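Local coordinates for protein DNA methyltransferase (Nicotiana tabacum, PDB 4ONQ) that probably transfers methyl groups from S-adenosyl-L-methionine to carbon 5 of cytosine in DNA, and is seen here as its catalytic domain with sinefungin bound, at residues Pro37-Tyr42 and His84-Glu89; Glu89-Leu94 and His219-Lys224; Trp112-Asp117 and Leu166-Arg171. The protein carries 5 engineered substitutions. All coordinates share one frame; numbering follows the deposited sequence.

How the interactions relate
Interactions 1 and 2 form one continuous patch, whereas interaction 3 lies in a separate part of the catalytic domain. The centres of the first two are about 11 Å apart, Glu89 belongs to both, and Tyr41 OH of interaction 1 probably hydrogen-bonds His219 ND1 of interaction 2 at 2.8 Å. Both lie near the bound sinefungin: the side chains of Tyr41 and His219 are about 9 and 13 Å from it. Interaction 3 falls within the long excursion between residues 94 and 219, its centre about 42 Å from that of interaction 1 and 37 Å from that of interaction 2. The predicted catalytic residue, Cys316, was not modelled.

Interaction 1. Residues Pro37-Tyr42 and His84-Glu89; sequences PPFFYY and HNLPVE
Asn85 reads the backbone of 37-42 with both ends of its amide. OD1 accepts Phe40 N at 2.7 Å, the donor tilted from the carbonyl plane, while ND2 gives a nearly straight bond to Pro38 O (3.2 Å, 165°) on a lone pair of that carbonyl and also bonds Ala34 O. Its first torsion, 63°, sets CG between backbone N and carbonyl carbon and turns the amide to the strand edge; asparagine suits the place by offering donor and acceptor together. This is the tight part: the Phe40 ring lies with one face over Asn85 N and His84 CA, and the weak bond from Asn85 N to Phe40 O finishes the pairing. Next along the strand, Tyr41 and His84 form an antiparallel non-hydrogen-bonded pair, their rings roughly parallel but well displaced, centroids 5.9 Å apart.

The more open side is apolar: partly exposed Phe39 meets Leu86 CD2 through CD1 (3.6 Å) and partly exposed Pro87 CD through CE1 (3.7 Å).

Strand 39-45 lies between 79-84 and 309-312, in the place of the fifth strand of a class I methyltransferase sheet; helix 337-352 packs on Pro38 and Phe40, and helix 213-220 on Tyr41 and Leu86.

Interaction 2. Residues Glu89-Leu94 and His219-Lys224; sequences ENRFPL and HLSVLK
The Phe92 ring lies flat over Ser221, with CB of the serine 3.6 Å from the ring centroid and only 9° off its normal, a CH-pi contact close to the centre of the face. The chain reaches this pose because Phe92 CG stands between its own backbone N and carbonyl carbon (chi1 57°), which folds the ring over the serine. Beside the ring, Phe92 N donates to Ser221 OG at 3.0 Å in a fairly straight bond. The same hydroxyl hydrogen-bonds Tyr218 O, so a serine, small enough to sit under a ring, accepts from the loop and donates back one turn earlier in the chain. Helix 213-220 flanks the class I methyltransferase sheet, and the loop 89-94, which follows strand 79-84, runs past its last part and the residues beyond. At the ring's edge, near its plane, Lys224 CD approaches Phe92 CZ at 3.9 Å. With an alanine in place of Phe92, the Ser221 methylene would probably lose the ring that covers it on this side and the Lys224 chain its apolar neighbour.

Arg91 is turned differently. Extended from CG to NE, it runs alongside Val222, whose CG1 touches Arg91 CG at 3.7 Å, and then lays one guanidinium face over His219 CD2, the two planes 36° apart. Its NH1 is engaged in a salt bridge with Glu66, while His219 ND1 is hydrogen-bonded to Tyr41 OH.

Interaction 3. Residues Trp112-Asp117 and Leu166-Arg171; sequences WWPSWD and LVWVGR
Trp168 leaves strand 166-170 toward the loop 112-117, and most of its side chain finds partners there. CB rests against Trp112 O at 3.5 Å. Beyond it, the five-membered ring is covered on one face by Pro114, whose CD stands 3.3 Å from the ring centroid and 4° off the normal; the compact, rigid proline ring suits such a CH-pi contact. CD1 points over the centre of the Trp113 ring, the edge of one indole toward the face of the other with planes 75° apart. NE1 donates a hydrogen bond to Asp117 OD2 at 2.8 Å, in the indole plane and on the anti side of the carboxylate, somewhat out of its plane.

The acceptor is presented by a type I beta turn from Pro114 to Asp117. Trp113 NE1 also makes a bent hydrogen bond to Asp117 O, from above the carbonyl plane, which helps orient the second indole. OD2 has a further partner in the salt bridge to Arg119, so indole N-H and guanidinium probably both stabilise its negative charge.

Farther out, Trp168 CE2 lies 3.5 Å from Pro114 CG, and at the tip CZ2 meets Trp116 CH2 at 3.9 Å, completing an aromatic cluster of Trp113, Trp116 and Trp168. On the same strand Val169 and Gly170 form a classic beta bulge, and Gly170 CA lies over the Trp112 five-membered ring, 3.7 Å from its centroid.

Interaction 1. Residues Pro37-Tyr42 and His84-Glu89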
loop_
_atom_site.group_PDB
_atom_site.type_symbol
_atom_site.label_atom_id
_atom_site.label_comp_id
_atom_site.label_asym_id
_atom_site.label_seq_id
_atom_site.Cartn_x
_atom_site.Cartn_y
_atom_site.Cartn_z
ATOM N N PRO A 37 22.043 -10.587 -1.686
ATOM C CA PRO A 37 20.891 -11.007 -0.885
ATOM C C PRO A 37 20.987 -10.418 0.516
ATOM O O PRO A 37 22.093 -10.289 1.042
ATOM C CB PRO A 37 21.047 -12.530 -0.820
ATOM C CG PRO A 37 21.962 -12.881 -1.944
ATOM C CD PRO A 37 22.898 -11.724 -2.057
ATOM N N PRO A 38 19.843 -10.073 1.126
ATOM C CA PRO A 38 18.486 -10.274 0.614
ATOM C C PRO A 38 18.027 -9.119 -0.260
ATOM O O PRO A 38 18.728 -8.111 -0.367
ATOM C CB PRO A 38 17.656 -10.261 1.890
ATOM C CG PRO A 38 18.347 -9.239 2.729
ATOM C CD PRO A 38 19.827 -9.411 2.444
ATOM N N PHE A 39 16.859 -9.274 -0.879
ATOM C CA PHE A 39 16.184 -8.157 -1.523
ATOM C C PHE A 39 15.454 -7.373 -0.448
ATOM O O PHE A 39 14.918 -7.957 0.492
ATOM C CB PHE A 39 15.187 -8.648 -2.571
ATOM C CG PHE A 39 15.824 -9.072 -3.861
ATOM C CD1 PHE A 39 16.394 -8.134 -4.704
ATOM C CD2 PHE A 39 15.846 -10.406 -4.236
ATOM C CE1 PHE A 39 16.975 -8.516 -5.898
ATOM C CE2 PHE A 39 16.428 -10.795 -5.429
ATOM C CZ PHE A 39 16.993 -9.849 -6.260
ATOM N N PHE A 40 15.440 -6.051 -0.563
ATOM C CA PHE A 40 14.690 -5.261 0.401
ATOM C C PHE A 40 13.800 -4.231 -0.269
ATOM O O PHE A 40 14.108 -3.732 -1.351
ATOM C CB PHE A 40 15.597 -4.622 1.460
ATOM C CG PHE A 40 16.349 -3.414 0.982
ATOM C CD1 PHE A 40 15.798 -2.145 1.096
ATOM C CD2 PHE A 40 17.622 -3.541 0.451
ATOM C CE1 PHE A 40 16.495 -1.027 0.670
ATOM C CE2 PHE A 40 18.327 -2.423 0.023
ATOM C CZ PHE A 40 17.761 -1.165 0.135
ATOM N N TYR A 41 12.696 -3.924 0.396
ATOM C CA TYR A 41 11.680 -3.044 -0.143
ATOM C C TYR A 41 11.165 -2.186 1.003
ATOM O O TYR A 41 10.590 -2.700 1.960
ATOM C CB TYR A 41 10.555 -3.892 -0.732
ATOM C CG TYR A 41 9.522 -3.149 -1.544
ATOM C CD1 TYR A 41 9.740 -2.858 -2.896
ATOM C CD2 TYR A 41 8.304 -2.772 -0.969
ATOM C CE1 TYR A 41 8.775 -2.194 -3.644
ATOM C CE2 TYR A 41 7.339 -2.114 -1.697
ATOM C CZ TYR A 41 7.573 -1.824 -3.028
ATOM O OH TYR A 41 6.590 -1.175 -3.740
ATOM N N TYR A 42 11.409 -0.884 0.919
ATOM C CA TYR A 42 10.976 0.055 1.943
ATOM C C TYR A 42 10.027 1.093 1.359
ATOM O O TYR A 42 10.298 1.670 0.309
ATOM C CB TYR A 42 12.171 0.768 2.592
ATOM C CG TYR A 42 11.728 1.722 3.673
ATOM C CD1 TYR A 42 11.323 1.244 4.910
ATOM C CD2 TYR A 42 11.670 3.089 3.448
ATOM C CE1 TYR A 42 10.892 2.096 5.896
ATOM C CE2 TYR A 42 11.238 3.957 4.437
ATOM C CZ TYR A 42 10.848 3.451 5.660
ATOM O OH TYR A 42 10.410 4.289 6.664
ATOM N N HIS A 84 14.433 0.471 -2.809
ATOM C CA HIS A 84 14.621 -0.966 -2.963
ATOM C C HIS A 84 15.852 -1.324 -3.791
ATOM O O HIS A 84 16.464 -0.461 -4.417
ATOM C CB HIS A 84 13.366 -1.599 -3.566
ATOM C CG HIS A 84 12.992 -1.041 -4.902
ATOM N ND1 HIS A 84 13.459 -1.570 -6.087
ATOM C CD2 HIS A 84 12.196 -0.000 -5.243
ATOM C CE1 HIS A 84 12.963 -0.881 -7.099
ATOM N NE2 HIS A 84 12.196 0.079 -6.614
ATOM N N ASN A 85 16.208 -2.605 -3.780
ATOM C CA ASN A 85 17.338 -3.103 -4.552
ATOM C C ASN A 85 16.912 -4.196 -5.534
ATOM O O ASN A 85 17.689 -5.091 -5.863
ATOM C CB ASN A 85 18.443 -3.609 -3.620
ATOM C CG ASN A 85 18.002 -4.794 -2.768
ATOM O OD1 ASN A 85 16.823 -5.159 -2.740
ATOM N ND2 ASN A 85 18.952 -5.393 -2.057
ATOM N N LEU A 86 15.668 -4.112 -5.994
ATOM C CA LEU A 86 15.113 -5.081 -6.932
ATOM C C LEU A 86 15.521 -4.722 -8.344
ATOM O O LEU A 86 15.808 -3.560 -8.627
ATOM C CB LEU A 86 13.584 -5.059 -6.862
ATOM C CG LEU A 86 12.961 -5.288 -5.488
ATOM C CD1 LEU A 86 11.499 -4.849 -5.467
ATOM C CD2 LEU A 86 13.095 -6.749 -5.109
ATOM N N PRO A 87 15.544 -5.719 -9.241
ATOM C CA PRO A 87 15.650 -5.405 -10.667
ATOM C C PRO A 87 14.432 -4.596 -11.089
ATOM O O PRO A 87 13.352 -4.756 -10.517
ATOM C CB PRO A 87 15.649 -6.782 -11.339
ATOM C CG PRO A 87 15.141 -7.734 -10.303
ATOM C CD PRO A 87 15.549 -7.168 -8.988
ATOM N N VAL A 88 14.610 -3.740 -12.084
ATOM C CA VAL A 88 13.599 -2.759 -12.447
ATOM C C VAL A 88 12.954 -3.135 -13.784
ATOM O O VAL A 88 11.882 -2.645 -14.148
ATOM C CB VAL A 88 14.227 -1.331 -12.417
ATOM C CG1 VAL A 88 13.599 -0.391 -13.429
ATOM C CG2 VAL A 88 14.128 -0.749 -11.009
ATOM N N GLU A 89 13.584 -4.063 -14.490
ATOM C CA GLU A 89 13.095 -4.462 -15.803
ATOM C C GLU A 89 12.304 -5.766 -15.751
ATOM O O GLU A 89 12.446 -6.552 -14.812
ATOM C CB GLU A 89 14.258 -4.569 -16.791
ATOM C CG GLU A 89 14.996 -3.254 -16.998
ATOM C CD GLU A 89 16.328 -3.434 -17.697
ATOM O OE1 GLU A 89 17.008 -2.417 -17.953
ATOM O OE2 GLU A 89 16.698 -4.592 -17.988
#

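Interaction 2. Residues Glu89-Leu94 and His219-Lys224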
loop_
_atom_site.group_PDB
_atom_site.type_symbol
_atom_site.label_atom_id
_atom_site.label_comp_id
_atom_site.label_asym_id
_atom_site.label_seq_id
_atom_site.Cartn_x
_atom_site.Cartn_y
_atom_site.Cartn_z
ATOM N N GLU A 89 13.584 -4.063 -14.490
ATOM C CA GLU A 89 13.095 -4.462 -15.803
ATOM C C GLU A 89 12.304 -5.766 -15.751
ATOM O O GLU A 89 12.446 -6.552 -14.812
ATOM C CB GLU A 89 14.258 -4.569 -16.791
ATOM C CG GLU A 89 14.996 -3.254 -16.998
ATOM C CD GLU A 89 16.328 -3.434 -17.697
ATOM O OE1 GLU A 89 17.008 -2.417 -17.953
ATOM O OE2 GLU A 89 16.698 -4.592 -17.988
ATOM N N ASN A 90 11.473 -5.975 -16.771
ATOM C CA ASN A 90 10.591 -7.136 -16.860
ATOM C C ASN A 90 9.554 -7.182 -15.741
ATOM O O ASN A 90 9.261 -8.245 -15.189
ATOM C CB ASN A 90 11.391 -8.437 -16.921
ATOM C CG ASN A 90 12.387 -8.451 -18.063
ATOM O OD1 ASN A 90 12.069 -8.058 -19.187
ATOM N ND2 ASN A 90 13.607 -8.893 -17.778
ATOM N N ARG A 91 9.010 -6.015 -15.411
ATOM C CA ARG A 91 7.929 -5.909 -14.444
ATOM C C ARG A 91 6.609 -6.120 -15.162
ATOM O O ARG A 91 6.398 -5.588 -16.250
ATOM C CB ARG A 91 7.919 -4.522 -13.804
ATOM C CG ARG A 91 9.061 -4.242 -12.857
ATOM C CD ARG A 91 9.072 -2.773 -12.473
ATOM N NE ARG A 91 9.901 -2.523 -11.302
ATOM C CZ ARG A 91 10.089 -1.324 -10.761
ATOM N NH1 ARG A 91 9.502 -0.256 -11.291
ATOM N NH2 ARG A 91 10.861 -1.195 -9.687
ATOM N N PHE A 92 5.721 -6.895 -14.555
ATOM C CA PHE A 92 4.383 -7.083 -15.099
ATOM C C PHE A 92 3.339 -6.789 -14.021
ATOM O O PHE A 92 3.588 -7.010 -12.838
ATOM C CB PHE A 92 4.220 -8.494 -15.683
ATOM C CG PHE A 92 4.504 -9.607 -14.704
ATOM C CD1 PHE A 92 3.484 -10.156 -13.943
ATOM C CD2 PHE A 92 5.787 -10.116 -14.561
ATOM C CE1 PHE A 92 3.737 -11.185 -13.046
ATOM C CE2 PHE A 92 6.050 -11.144 -13.664
ATOM C CZ PHE A 92 5.024 -11.679 -12.906
ATOM N N PRO A 93 2.177 -6.257 -14.423
ATOM C CA PRO A 93 1.127 -5.945 -13.450
ATOM C C PRO A 93 0.232 -7.141 -13.140
ATOM O O PRO A 93 0.226 -8.122 -13.876
ATOM C CB PRO A 93 0.316 -4.862 -14.159
ATOM C CG PRO A 93 0.453 -5.198 -15.605
ATOM C CD PRO A 93 1.842 -5.768 -15.774
ATOM N N LEU A 94 -0.497 -7.045 -12.033
ATOM C CA LEU A 94 -1.530 -8.003 -11.679
ATOM C C LEU A 94 -2.681 -7.853 -12.669
ATOM O O LEU A 94 -3.029 -6.737 -13.060
ATOM C CB LEU A 94 -2.023 -7.706 -10.264
ATOM C CG LEU A 94 -1.821 -8.730 -9.146
ATOM C CD1 LEU A 94 -0.519 -9.469 -9.300
ATOM C CD2 LEU A 94 -1.881 -8.026 -7.790
ATOM N N HIS A 219 5.888 -3.916 -8.492
ATOM C CA HIS A 219 7.325 -3.919 -8.192
ATOM C C HIS A 219 7.911 -5.306 -7.868
ATOM O O HIS A 219 9.014 -5.634 -8.305
ATOM C CB HIS A 219 7.667 -2.908 -7.100
ATOM C CG HIS A 219 7.263 -1.508 -7.438
ATOM N ND1 HIS A 219 7.000 -0.555 -6.479
ATOM C CD2 HIS A 219 7.060 -0.906 -8.634
ATOM C CE1 HIS A 219 6.658 0.576 -7.069
ATOM N NE2 HIS A 219 6.688 0.391 -8.376
ATOM N N LEU A 220 7.173 -6.120 -7.117
ATOM C CA LEU A 220 7.675 -7.420 -6.674
ATOM C C LEU A 220 7.588 -8.494 -7.753
ATOM O O LEU A 220 8.115 -9.589 -7.578
ATOM C CB LEU A 220 6.917 -7.899 -5.432
ATOM C CG LEU A 220 6.997 -7.042 -4.168
ATOM C CD1 LEU A 220 6.163 -7.642 -3.031
ATOM C CD2 LEU A 220 8.438 -6.873 -3.735
ATOM N N SER A 221 6.916 -8.189 -8.858
ATOM C CA SER A 221 6.654 -9.195 -9.887
ATOM C C SER A 221 7.938 -9.797 -10.453
ATOM O O SER A 221 7.951 -10.946 -10.885
ATOM C CB SER A 221 5.812 -8.604 -11.017
ATOM O OG SER A 221 6.532 -7.614 -11.722
ATOM N N VAL A 222 9.016 -9.018 -10.428
ATOM C CA VAL A 222 10.327 -9.476 -10.880
ATOM C C VAL A 222 10.850 -10.654 -10.059
ATOM O O VAL A 222 11.800 -11.322 -10.461
ATOM C CB VAL A 222 11.377 -8.346 -10.810
ATOM C CG1 VAL A 222 10.920 -7.137 -11.614
ATOM C CG2 VAL A 222 11.642 -7.956 -9.360
ATOM N N LEU A 223 10.232 -10.907 -8.910
ATOM C CA LEU A 223 10.689 -11.973 -8.026
ATOM C C LEU A 223 10.171 -13.343 -8.431
ATOM O O LEU A 223 10.720 -14.359 -8.007
ATOM C CB LEU A 223 10.285 -11.693 -6.581
ATOM C CG LEU A 223 10.898 -10.461 -5.931
ATOM C CD1 LEU A 223 10.516 -10.406 -4.453
ATOM C CD2 LEU A 223 12.406 -10.477 -6.108
ATOM N N LYS A 224 9.120 -13.372 -9.244
ATOM C CA LYS A 224 8.449 -14.632 -9.564
ATOM C C LYS A 224 9.363 -15.650 -10.244
ATOM O O LYS A 224 9.329 -16.837 -9.919
ATOM C CB LYS A 224 7.204 -14.393 -10.418
ATOM C CG LYS A 224 6.404 -15.654 -10.701
ATOM C CD LYS A 224 5.081 -15.315 -11.372
ATOM C CE LYS A 224 4.214 -16.551 -11.525
ATOM N NZ LYS A 224 4.115 -17.281 -10.232
#

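Interaction 3. Residues Trp112-Asp117 and Leu166-Arg171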
loop_
_atom_site.group_PDB
_atom_site.type_symbol
_atom_site.label_atom_id
_atom_site.label_comp_id
_atom_site.label_asym_id
_atom_site.label_seq_id
_atom_site.Cartn_x
_atom_site.Cartn_y
_atom_site.Cartn_z
ATOM N N TRP A 112 -25.613 8.936 -9.716
ATOM C CA TRP A 112 -25.923 10.128 -8.930
ATOM C C TRP A 112 -24.781 11.136 -8.901
ATOM O O TRP A 112 -24.828 12.113 -8.156
ATOM C CB TRP A 112 -26.357 9.733 -7.516
ATOM C CG TRP A 112 -27.464 8.738 -7.556
ATOM C CD1 TRP A 112 -27.414 7.432 -7.161
ATOM C CD2 TRP A 112 -28.784 8.954 -8.068
ATOM N NE1 TRP A 112 -28.627 6.824 -7.386
ATOM C CE2 TRP A 112 -29.485 7.738 -7.940
ATOM C CE3 TRP A 112 -29.442 10.061 -8.618
ATOM C CZ2 TRP A 112 -30.815 7.600 -8.339
ATOM C CZ3 TRP A 112 -30.759 9.919 -9.019
ATOM C CH2 TRP A 112 -31.431 8.697 -8.880
ATOM N N TRP A 113 -23.759 10.903 -9.718
ATOM C CA TRP A 113 -22.635 11.829 -9.799
ATOM C C TRP A 113 -23.037 13.077 -10.584
ATOM O O TRP A 113 -23.377 12.991 -11.762
ATOM C CB TRP A 113 -21.412 11.163 -10.440
ATOM C CG TRP A 113 -20.108 11.723 -9.945
ATOM C CD1 TRP A 113 -19.461 12.835 -10.406
ATOM C CD2 TRP A 113 -19.296 11.198 -8.883
ATOM N NE1 TRP A 113 -18.300 13.037 -9.694
ATOM C CE2 TRP A 113 -18.176 12.049 -8.754
ATOM C CE3 TRP A 113 -19.415 10.099 -8.022
ATOM C CZ2 TRP A 113 -17.179 11.834 -7.803
ATOM C CZ3 TRP A 113 -18.420 9.885 -7.076
ATOM C CH2 TRP A 113 -17.316 10.750 -6.976
ATOM N N PRO A 114 -23.017 14.242 -9.924
ATOM C CA PRO A 114 -23.387 15.491 -10.595
ATOM C C PRO A 114 -22.375 15.843 -11.679
ATOM O O PRO A 114 -21.179 15.599 -11.507
ATOM C CB PRO A 114 -23.322 16.529 -9.469
ATOM C CG PRO A 114 -23.322 15.746 -8.194
ATOM C CD PRO A 114 -22.653 14.456 -8.515
ATOM N N SER A 115 -22.850 16.415 -12.780
ATOM C CA SER A 115 -21.969 16.826 -13.869
ATOM C C SER A 115 -20.922 17.846 -13.410
ATOM O O SER A 115 -19.845 17.952 -14.000
ATOM C CB SER A 115 -22.786 17.398 -15.029
ATOM O OG SER A 115 -23.572 18.495 -14.595
ATOM N N TRP A 116 -21.236 18.589 -12.353
ATOM C CA TRP A 116 -20.337 19.629 -11.868
ATOM C C TRP A 116 -19.271 19.113 -10.899
ATOM O O TRP A 116 -18.438 19.885 -10.417
ATOM C CB TRP A 116 -21.125 20.782 -11.240
ATOM C CG TRP A 116 -22.094 20.361 -10.173
ATOM C CD1 TRP A 116 -23.406 20.038 -10.343
ATOM C CD2 TRP A 116 -21.827 20.232 -8.770
ATOM N NE1 TRP A 116 -23.973 19.710 -9.133
ATOM C CE2 TRP A 116 -23.023 19.819 -8.154
ATOM C CE3 TRP A 116 -20.689 20.416 -7.980
ATOM C CZ2 TRP A 116 -23.117 19.592 -6.782
ATOM C CZ3 TRP A 116 -20.784 20.191 -6.616
ATOM C CH2 TRP A 116 -21.991 19.782 -6.031
ATOM N N ASP A 117 -19.306 17.814 -10.607
ATOM C CA ASP A 117 -18.252 17.181 -9.823
ATOM C C ASP A 117 -17.298 16.501 -10.797
ATOM O O ASP A 117 -17.595 15.429 -11.324
ATOM C CB ASP A 117 -18.841 16.170 -8.836
ATOM C CG ASP A 117 -17.821 15.668 -7.817
ATOM O OD1 ASP A 117 -16.622 15.543 -8.161
ATOM O OD2 ASP A 117 -18.223 15.395 -6.664
ATOM N N LEU A 166 -15.463 11.818 -0.162
ATOM C CA LEU A 166 -16.888 11.530 -0.184
ATOM C C LEU A 166 -17.329 11.213 -1.601
ATOM O O LEU A 166 -16.858 11.823 -2.553
ATOM C CB LEU A 166 -17.671 12.715 0.368
ATOM C CG LEU A 166 -17.254 13.099 1.784
ATOM C CD1 LEU A 166 -17.977 14.351 2.214
ATOM C CD2 LEU A 166 -17.525 11.966 2.761
ATOM N N VAL A 167 -18.224 10.243 -1.738
ATOM C CA VAL A 167 -18.710 9.830 -3.043
ATOM C C VAL A 167 -20.227 9.963 -3.071
ATOM O O VAL A 167 -20.879 9.843 -2.042
ATOM C CB VAL A 167 -18.297 8.377 -3.349
ATOM C CG1 VAL A 167 -16.770 8.266 -3.445
ATOM C CG2 VAL A 167 -18.833 7.430 -2.277
ATOM N N TRP A 168 -20.782 10.224 -4.247
ATOM C CA TRP A 168 -22.227 10.372 -4.384
ATOM C C TRP A 168 -22.904 9.015 -4.433
ATOM O O TRP A 168 -22.490 8.145 -5.192
ATOM C CB TRP A 168 -22.578 11.192 -5.629
ATOM C CG TRP A 168 -22.011 12.575 -5.579
ATOM C CD1 TRP A 168 -20.785 12.980 -6.034
ATOM C CD2 TRP A 168 -22.639 13.738 -5.025
ATOM N NE1 TRP A 168 -20.616 14.328 -5.801
ATOM C CE2 TRP A 168 -21.739 14.815 -5.184
ATOM C CE3 TRP A 168 -23.874 13.974 -4.409
ATOM C CZ2 TRP A 168 -22.036 16.108 -4.752
ATOM C CZ3 TRP A 168 -24.167 15.257 -3.978
ATOM C CH2 TRP A 168 -23.249 16.308 -4.152
ATOM N N VAL A 169 -23.936 8.836 -3.611
ATOM C CA VAL A 169 -24.657 7.563 -3.556
ATOM C C VAL A 169 -26.151 7.740 -3.791
ATOM O O VAL A 169 -26.904 6.772 -3.843
ATOM C CB VAL A 169 -24.440 6.845 -2.211
ATOM C CG1 VAL A 169 -22.985 6.414 -2.082
ATOM C CG2 VAL A 169 -24.850 7.746 -1.060
ATOM N N GLY A 170 -26.572 8.988 -3.926
ATOM C CA GLY A 170 -27.954 9.294 -4.228
ATOM C C GLY A 170 -28.024 10.771 -4.529
ATOM O O GLY A 170 -27.023 11.476 -4.390
ATOM N N ARG A 171 -29.187 11.249 -4.956
ATOM C CA ARG A 171 -29.357 12.674 -5.191
ATOM C C ARG A 171 -29.343 13.398 -3.846
ATOM O O ARG A 171 -30.063 13.011 -2.917
ATOM C CB ARG A 171 -30.657 12.954 -5.946
ATOM C CG ARG A 171 -30.722 14.346 -6.551
ATOM C CD ARG A 171 -32.005 14.544 -7.334
ATOM N NE ARG A 171 -32.242 13.449 -8.270
ATOM C CZ ARG A 171 -33.205 13.444 -9.186
ATOM N NH1 ARG A 171 -34.021 14.483 -9.296
ATOM N NH2 ARG A 171 -33.348 12.402 -9.994
#